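Local structure of gliding motility protein MglB (Myxococcus xanthus, 6IZW) at residues V31-V34 and L40-S43; A60-A65 and P79-E84; T93-R98 and K120-L125. The protein probably acts as a molecular adaptor and guanine-nucleotide exchange factor in the gliding motility machinery of Myxococcus xanthus. The protein carries 1 engineered substitution. All blocks are in the same frame, centred on the assembly; numbering follows the deposited sequence.

Contact 1 (V31-V34 and L40-S43); sequences VFLV and LISS
Strand segments 31-34 and 40-43 run antiparallel, their axes 4.4 Å apart and 163° between their N-to-C directions, with Phe-32 opposite Ser-43 and Val-34 opposite Leu-40 as non-hydrogen-bonded pairs and Leu-33 with Ser-42 as the hydrogen-bonded pair between them. Leu-33 N donates to Ser-42 O, the modelled 2.5 Å being shorter than usual and its exact length doubtful. Leu-33 O in turn accepts twice, from Ile-41 N at 2.8 Å and, more loosely, from Ser-42 N at 3.3 Å, both donors arriving from the same face of its carbonyl plane. Two residues facing one define a classic beta bulge, here set into the 28-35/40-45 hairpin of the Roadblock/LC7 fold, and the extra residue shifts the pairing by one. Leu-40 lies just before it; with CG trans to the backbone N (chi1 172°), its CD1 methyl reaches 3.3 Å from Leu-33 O. The same methyl lies 4.1 Å from Phe-32 CB. Ser-43 also meets that carbon, its own CB 3.8 Å from Phe-32 CB. Because CG of Phe-32 stands between the backbone N and the carbonyl carbon (chi1 63°), the ring leads off the sheet, away from strand 40-45, and lodges against Leu-55 and Thr-59 of helix 52-72. Leu-33 and Ser-42 point to the opposite face, where Ser-42 meets Phe-12, Ile-15 and Asn-16 of helix 9-25. Leu-33 sends CD2 to within 4.4 Å of Ile-41 CG2, while the CD1 methyl of Ile-41 rests against the backbone of Val-34.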
loop_
_atom_site.group_PDB
_atom_site.type_symbol
_atom_site.label_atom_id
_atom_site.label_comp_id
_atom_site.label_asym_id
_atom_site.label_seq_id
_atom_site.Cartn_x
_atom_site.Cartn_y
_atom_site.Cartn_z
ATOM N N VAL B 31 11.189 7.371 -15.012
ATOM C CA VAL B 31 11.966 6.716 -13.967
ATOM C C VAL B 31 11.614 7.406 -12.657
ATOM O O VAL B 31 11.373 8.617 -12.641
ATOM C CB VAL B 31 13.481 6.804 -14.245
ATOM C CG1 VAL B 31 14.304 6.613 -12.956
ATOM C CG2 VAL B 31 13.888 5.810 -15.324
ATOM N N PHE B 32 11.562 6.652 -11.560
ATOM C CA PHE B 32 11.427 7.309 -10.266
ATOM C C PHE B 32 11.924 6.396 -9.159
ATOM O O PHE B 32 12.095 5.189 -9.347
ATOM C CB PHE B 32 9.984 7.771 -9.989
ATOM C CG PHE B 32 8.978 6.662 -9.913
ATOM C CD1 PHE B 32 8.724 6.016 -8.712
ATOM C CD2 PHE B 32 8.263 6.285 -11.040
ATOM C CE1 PHE B 32 7.783 4.990 -8.640
ATOM C CE2 PHE B 32 7.323 5.263 -10.983
ATOM C CZ PHE B 32 7.076 4.614 -9.784
ATOM N N LEU B 33 12.158 7.010 -7.999
ATOM C CA LEU B 33 12.712 6.359 -6.827
ATOM C C LEU B 33 11.757 6.581 -5.661
ATOM O O LEU B 33 11.334 7.715 -5.419
ATOM C CB LEU B 33 14.100 6.921 -6.514
ATOM C CG LEU B 33 14.948 6.096 -5.553
ATOM C CD1 LEU B 33 15.397 4.824 -6.256
ATOM C CD2 LEU B 33 16.149 6.883 -4.989
ATOM N N VAL B 34 11.409 5.507 -4.946
ATOM C CA VAL B 34 10.388 5.559 -3.903
ATOM C C VAL B 34 10.874 4.795 -2.679
ATOM O O VAL B 34 11.424 3.696 -2.793
ATOM C CB VAL B 34 9.031 5.000 -4.388
ATOM C CG1 VAL B 34 9.181 3.602 -4.947
ATOM C CG2 VAL B 34 8.016 4.994 -3.254
ATOM N N LEU B 40 7.891 9.329 -2.171
ATOM C CA LEU B 40 8.598 9.571 -3.423
ATOM C C LEU B 40 9.863 10.387 -3.165
ATOM O O LEU B 40 9.799 11.471 -2.576
ATOM C CB LEU B 40 7.686 10.307 -4.402
ATOM C CG LEU B 40 8.325 10.809 -5.699
ATOM C CD1 LEU B 40 8.884 9.641 -6.489
ATOM C CD2 LEU B 40 7.321 11.582 -6.551
ATOM N N ILE B 41 11.011 9.874 -3.599
ATOM C CA ILE B 41 12.287 10.545 -3.378
ATOM C C ILE B 41 12.762 11.284 -4.623
ATOM O O ILE B 41 13.220 12.422 -4.528
ATOM C CB ILE B 41 13.351 9.547 -2.877
ATOM C CG1 ILE B 41 12.875 8.882 -1.593
ATOM C CG2 ILE B 41 14.655 10.262 -2.618
ATOM C CD1 ILE B 41 13.585 7.581 -1.275
ATOM N N SER B 42 12.651 10.675 -5.803
ATOM C CA SER B 42 13.031 11.363 -7.036
ATOM C C SER B 42 12.332 10.726 -8.229
ATOM O O SER B 42 12.002 9.538 -8.212
ATOM C CB SER B 42 14.544 11.330 -7.262
ATOM O OG SER B 42 15.240 11.423 -6.030
ATOM N N SER B 43 12.126 11.528 -9.268
ATOM C CA SER B 43 11.589 11.046 -10.529
ATOM C C SER B 43 12.470 11.546 -11.674
ATOM O O SER B 43 13.447 12.278 -11.467
ATOM C CB SER B 43 10.133 11.484 -10.710
ATOM O OG SER B 43 10.046 12.674 -11.465
#

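Contact 2 (A60-A65 and P79-E84)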
loop_
_atom_site.group_PDB
_atom_site.type_symbol
_atom_site.label_atom_id
_atom_site.label_comp_id
_atom_site.label_asym_id
_atom_site.label_seq_id
_atom_site.Cartn_x
_atom_site.Cartn_y
_atom_site.Cartn_z
ATOM N N ALA B 60 4.976 1.271 -3.700
ATOM C CA ALA B 60 5.403 0.805 -2.389
ATOM C C ALA B 60 4.384 -0.144 -1.787
ATOM O O ALA B 60 4.750 -1.032 -1.007
ATOM C CB ALA B 60 5.656 1.987 -1.458
ATOM N N GLY B 61 3.104 0.030 -2.125
ATOM C CA GLY B 61 2.104 -0.935 -1.702
ATOM C C GLY B 61 2.310 -2.286 -2.364
ATOM O O GLY B 61 2.299 -3.327 -1.701
ATOM N N ASN B 62 2.519 -2.279 -3.680
ATOM C CA ASN B 62 2.814 -3.514 -4.399
ATOM C C ASN B 62 4.029 -4.221 -3.801
ATOM O O ASN B 62 3.951 -5.398 -3.423
ATOM C CB ASN B 62 3.026 -3.200 -5.882
ATOM C CG ASN B 62 3.586 -4.373 -6.661
ATOM O OD1 ASN B 62 3.523 -5.516 -6.225
ATOM N ND2 ASN B 62 4.146 -4.090 -7.823
ATOM N N VAL B 63 5.152 -3.510 -3.675
ATOM C CA VAL B 63 6.382 -4.133 -3.189
ATOM C C VAL B 63 6.189 -4.669 -1.779
ATOM O O VAL B 63 6.677 -5.755 -1.448
ATOM C CB VAL B 63 7.558 -3.137 -3.258
ATOM C CG1 VAL B 63 8.707 -3.580 -2.333
ATOM C CG2 VAL B 63 8.030 -2.979 -4.700
ATOM N N ALA B 64 5.463 -3.930 -0.931
ATOM C CA ALA B 64 5.226 -4.405 0.431
ATOM C C ALA B 64 4.354 -5.658 0.446
ATOM O O ALA B 64 4.533 -6.532 1.309
ATOM C CB ALA B 64 4.588 -3.300 1.271
ATOM N N ALA B 65 3.383 -5.755 -0.471
ATOM C CA ALA B 65 2.557 -6.958 -0.517
ATOM C C ALA B 65 3.368 -8.153 -1.006
ATOM O O ALA B 65 3.238 -9.259 -0.471
ATOM C CB ALA B 65 1.324 -6.739 -1.400
ATOM N N PRO B 79 14.187 -9.602 -5.300
ATOM C CA PRO B 79 15.012 -8.413 -5.564
ATOM C C PRO B 79 14.441 -7.498 -6.619
ATOM O O PRO B 79 14.767 -6.306 -6.621
ATOM C CB PRO B 79 16.350 -9.011 -6.018
ATOM C CG PRO B 79 15.987 -10.343 -6.574
ATOM C CD PRO B 79 14.879 -10.844 -5.682
ATOM N N ASN B 80 13.606 -7.999 -7.520
ATOM C CA ASN B 80 12.993 -7.128 -8.511
ATOM C C ASN B 80 11.688 -7.760 -8.978
ATOM O O ASN B 80 11.287 -8.830 -8.515
ATOM C CB ASN B 80 13.961 -6.826 -9.669
ATOM C CG ASN B 80 14.765 -8.030 -10.114
ATOM O OD1 ASN B 80 14.334 -8.785 -10.983
ATOM N ND2 ASN B 80 15.958 -8.196 -9.545
ATOM N N GLN B 81 10.997 -7.047 -9.860
ATOM C CA GLN B 81 9.723 -7.484 -10.407
ATOM C C GLN B 81 9.663 -6.980 -11.837
ATOM O O GLN B 81 10.176 -5.899 -12.148
ATOM C CB GLN B 81 8.518 -6.942 -9.623
ATOM C CG GLN B 81 8.644 -6.998 -8.101
ATOM C CD GLN B 81 7.313 -6.818 -7.382
ATOM O OE1 GLN B 81 6.270 -6.626 -8.017
ATOM N NE2 GLN B 81 7.362 -6.785 -6.050
ATOM N N PHE B 82 9.054 -7.771 -12.708
ATOM C CA PHE B 82 8.893 -7.376 -14.093
ATOM C C PHE B 82 7.431 -7.519 -14.475
ATOM O O PHE B 82 6.732 -8.421 -14.001
ATOM C CB PHE B 82 9.779 -8.202 -15.035
ATOM C CG PHE B 82 9.489 -7.962 -16.484
ATOM C CD1 PHE B 82 9.772 -6.731 -17.061
ATOM C CD2 PHE B 82 8.907 -8.950 -17.268
ATOM C CE1 PHE B 82 9.494 -6.492 -18.394
ATOM C CE2 PHE B 82 8.627 -8.718 -18.603
ATOM C CZ PHE B 82 8.923 -7.490 -19.166
ATOM N N HIS B 83 6.978 -6.608 -15.333
ATOM C CA HIS B 83 5.580 -6.561 -15.745
ATOM C C HIS B 83 5.556 -6.060 -17.186
ATOM O O HIS B 83 5.665 -4.853 -17.432
ATOM C CB HIS B 83 4.770 -5.668 -14.810
ATOM C CG HIS B 83 4.855 -6.067 -13.367
ATOM N ND1 HIS B 83 4.090 -7.079 -12.827
ATOM C CD2 HIS B 83 5.634 -5.608 -12.358
ATOM C CE1 HIS B 83 4.385 -7.218 -11.545
ATOM N NE2 HIS B 83 5.319 -6.337 -11.235
ATOM N N GLU B 84 5.439 -6.990 -18.130
ATOM C CA GLU B 84 5.387 -6.633 -19.539
ATOM C C GLU B 84 4.017 -6.075 -19.895
ATOM O O GLU B 84 2.985 -6.545 -19.403
ATOM C CB GLU B 84 5.697 -7.843 -20.423
#
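The homodimer interface of the Roadblock/LC7 domain, built from helix 52-72 and the edge strand 80-83, contains a small buried polar cluster in which Asn-62 of the helix meets Gln-81 of the strand. Their side chains slide past each other in opposite directions with the amide planes 75° apart, and Asn-62 ND2 makes a weak, bent hydrogen bond of 3.3 Å to Gln-81 OE1. The same oxygen lies in the plane of the His-83 ring, at its edge, and takes a second weak bond of 3.4 Å from His-83 NE2. At the other end of the amide, Gln-81 NE2 packs against Val-63, 4.0 Å from its CA and 4.1 Å from its CG2. The extended chain of Gln-81 spans the distance between strand and helix, whose axes come within 10.6 Å. An alanine here would probably leave Asn-62 ND2 and His-83 NE2 without the acceptor they share and open a gap beside Val-63. Within the chain, strand 88-94 flanks strand 80-83 and brings Met-92 against both Asn-62 and Gln-81; from the second subunit, His-83 packs on Gln-81, Gln-81 on His-83, and Met-66 on Asn-62.

Contact 3 (T93-R98 and K120-L125). With SO4 (sulfate ion), chain H.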
loop_
_atom_site.group_PDB
_atom_site.type_symbol
_atom_site.label_atom_id
_atom_site.label_comp_id
_atom_site.label_asym_id
_atom_site.label_seq_id
_atom_site.Cartn_x
_atom_site.Cartn_y
_atom_site.Cartn_z
ATOM N N THR B 93 13.236 -2.520 -9.082
ATOM C CA THR B 93 14.166 -3.309 -8.282
ATOM C C THR B 93 14.442 -2.614 -6.952
ATOM O O THR B 93 14.507 -1.380 -6.881
ATOM C CB THR B 93 15.491 -3.560 -9.025
ATOM O OG1 THR B 93 16.485 -4.032 -8.101
ATOM C CG2 THR B 93 15.989 -2.289 -9.697
ATOM N N ILE B 94 14.609 -3.424 -5.910
ATOM C CA ILE B 94 14.924 -2.925 -4.577
ATOM C C ILE B 94 16.394 -2.513 -4.541
ATOM O O ILE B 94 17.282 -3.306 -4.866
ATOM C CB ILE B 94 14.610 -3.979 -3.502
ATOM C CG1 ILE B 94 13.095 -4.096 -3.295
ATOM C CG2 ILE B 94 15.247 -3.606 -2.178
ATOM C CD1 ILE B 94 12.416 -5.112 -4.186
ATOM N N VAL B 95 16.646 -1.258 -4.158
ATOM C CA VAL B 95 17.987 -0.690 -4.075
ATOM C C VAL B 95 18.292 -0.407 -2.611
ATOM O O VAL B 95 17.951 0.660 -2.089
ATOM C CB VAL B 95 18.113 0.594 -4.922
ATOM C CG1 VAL B 95 19.519 1.160 -4.836
ATOM C CG2 VAL B 95 17.715 0.337 -6.367
ATOM N N GLY B 96 18.923 -1.359 -1.935
ATOM C CA GLY B 96 19.255 -1.184 -0.537
ATOM C C GLY B 96 18.197 -1.764 0.369
ATOM O O GLY B 96 17.502 -2.709 -0.009
ATOM N N SER B 97 18.046 -1.202 1.562
ATOM C CA SER B 97 17.094 -1.742 2.520
ATOM C C SER B 97 15.784 -0.958 2.610
ATOM O O SER B 97 14.839 -1.448 3.233
ATOM C CB SER B 97 17.744 -1.826 3.907
ATOM O OG SER B 97 16.772 -1.879 4.937
ATOM N N ARG B 98 15.681 0.237 2.029
ATOM C CA ARG B 98 14.417 0.956 2.127
ATOM C C ARG B 98 14.023 1.678 0.847
ATOM O O ARG B 98 13.066 2.458 0.871
ATOM C CB ARG B 98 14.435 1.948 3.324
ATOM C CG ARG B 98 15.466 3.110 3.225
ATOM C CD ARG B 98 15.458 4.079 4.483
ATOM N NE ARG B 98 14.340 5.044 4.582
ATOM C CZ ARG B 98 13.354 5.018 5.500
ATOM N NH1 ARG B 98 13.299 4.077 6.452
ATOM N NH2 ARG B 98 12.406 5.974 5.451
ATOM N N LYS B 120 23.806 -0.665 -13.232
ATOM C CA LYS B 120 24.729 0.412 -12.903
ATOM C C LYS B 120 24.074 1.478 -12.027
ATOM O O LYS B 120 24.625 1.853 -10.985
ATOM C CB LYS B 120 25.275 1.043 -14.188
ATOM N N ALA B 121 22.904 1.973 -12.440
ATOM C CA ALA B 121 22.212 2.998 -11.662
ATOM C C ALA B 121 21.965 2.539 -10.228
ATOM O O ALA B 121 22.193 3.297 -9.279
ATOM C CB ALA B 121 20.898 3.375 -12.344
ATOM N N SER B 122 21.507 1.299 -10.048
ATOM C CA SER B 122 21.344 0.774 -8.698
ATOM C C SER B 122 22.671 0.761 -7.953
ATOM O O SER B 122 22.759 1.233 -6.816
ATOM C CB SER B 122 20.744 -0.628 -8.739
ATOM O OG SER B 122 20.925 -1.264 -7.488
ATOM N N ASP B 123 23.718 0.222 -8.583
ATOM C CA ASP B 123 25.040 0.225 -7.960
ATOM C C ASP B 123 25.535 1.647 -7.712
ATOM O O ASP B 123 26.204 1.910 -6.702
ATOM C CB ASP B 123 26.028 -0.556 -8.831
ATOM C CG ASP B 123 27.158 -1.185 -8.020
ATOM O OD1 ASP B 123 27.022 -1.282 -6.777
ATOM O OD2 ASP B 123 28.184 -1.579 -8.626
ATOM N N GLU B 124 25.202 2.577 -8.614
ATOM C CA GLU B 124 25.505 3.986 -8.395
ATOM C C GLU B 124 24.731 4.548 -7.204
ATOM O O GLU B 124 25.245 5.404 -6.474
ATOM C CB GLU B 124 25.188 4.785 -9.657
ATOM C CG GLU B 124 26.290 5.727 -10.093
ATOM C CD GLU B 124 25.931 6.495 -11.353
ATOM O OE1 GLU B 124 24.906 6.148 -11.988
ATOM O OE2 GLU B 124 26.675 7.440 -11.709
ATOM N N LEU B 125 23.492 4.089 -6.995
ATOM C CA LEU B 125 22.675 4.657 -5.926
ATOM C C LEU B 125 23.189 4.245 -4.555
ATOM O O LEU B 125 23.182 5.050 -3.618
ATOM C CB LEU B 125 21.214 4.244 -6.093
ATOM C CG LEU B 125 20.434 5.053 -7.127
ATOM C CD1 LEU B 125 18.995 4.613 -7.143
ATOM C CD2 LEU B 125 20.540 6.539 -6.831
HETATM S S SO4 H . 11.231 4.339 8.195
HETATM O O1 SO4 H . 10.640 5.646 7.943
HETATM O O2 SO4 H . 12.487 4.285 7.444
HETATM O O3 SO4 H . 10.335 3.282 7.774
HETATM O O4 SO4 H . 11.456 4.241 9.646
#
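Val-95, between strands 88-94 and 99-106, points its side chain at helix 111-130 and meets Ser-122 and Leu-125, residues on neighbouring turns of that helix. The backbones come close here, with Val-95 CA 5.9 Å from Ser-122 CA. From CB the chain forks into two methyls. CG1, trans to the backbone N (chi1 -179°), lies 3.7 Å from Leu-125 CB and 3.8 Å from the backbone O of Ser-122, with CD1 of Leu-125 further along at 4.2 Å. The valine and leucine side chains meet at about a right angle. CG2, trans to the carbonyl carbon instead, turns to the serine and sits 3.8 Å from Ser-122 OG and 4.0 Å from Ser-122 CB. The hydroxyl is placed there by its own first torsion (chi1 164°), which also brings Ser-122 OG within 3.9 Å of Val-95 CG1, so that both methyls touch it. This is van der Waals packing, and Leu-101 of strand 99-106 extends it by touching both Val-95 and Leu-125. Leu-125 also packs on Val-18 of helix 9-25. After Gly-96, with its positive phi, the turn heads away from the helix toward Arg-98; a sulfate is modelled beside the Arg-98 guanidinium, but implausibly close to it, and the details of that pairing are doubtful. Such a pair of helices laid over one face of an antiparallel sheet, with a third helix on the other, is the layered architecture of the Roadblock/LC7 domain.

How the contacts relate
The three contacts follow in series along the chain, each closing before the next opens, and their centres lie 12 to 15 Å apart. All reach the same antiparallel sheet, ordered 40-45, 28-35, 99-106, 88-94, 80-83. Contact 1 lies at one edge of it and contact 2 at the other, while contact 3 ties the 88-94 strand to helix 111-130. They also touch directly: Val-34 CG2 is 4.2 Å from Ala-60 CB, Leu-33 CD1 is 3.7 Å from Leu-125 CD1, and Pro-79 O probably accepts a hydrogen bond from Ile-94 N. Contacts 1 and 3 lie within the subunit, with no other protein chain touching them, whereas contact 2 lies where the second subunit joins.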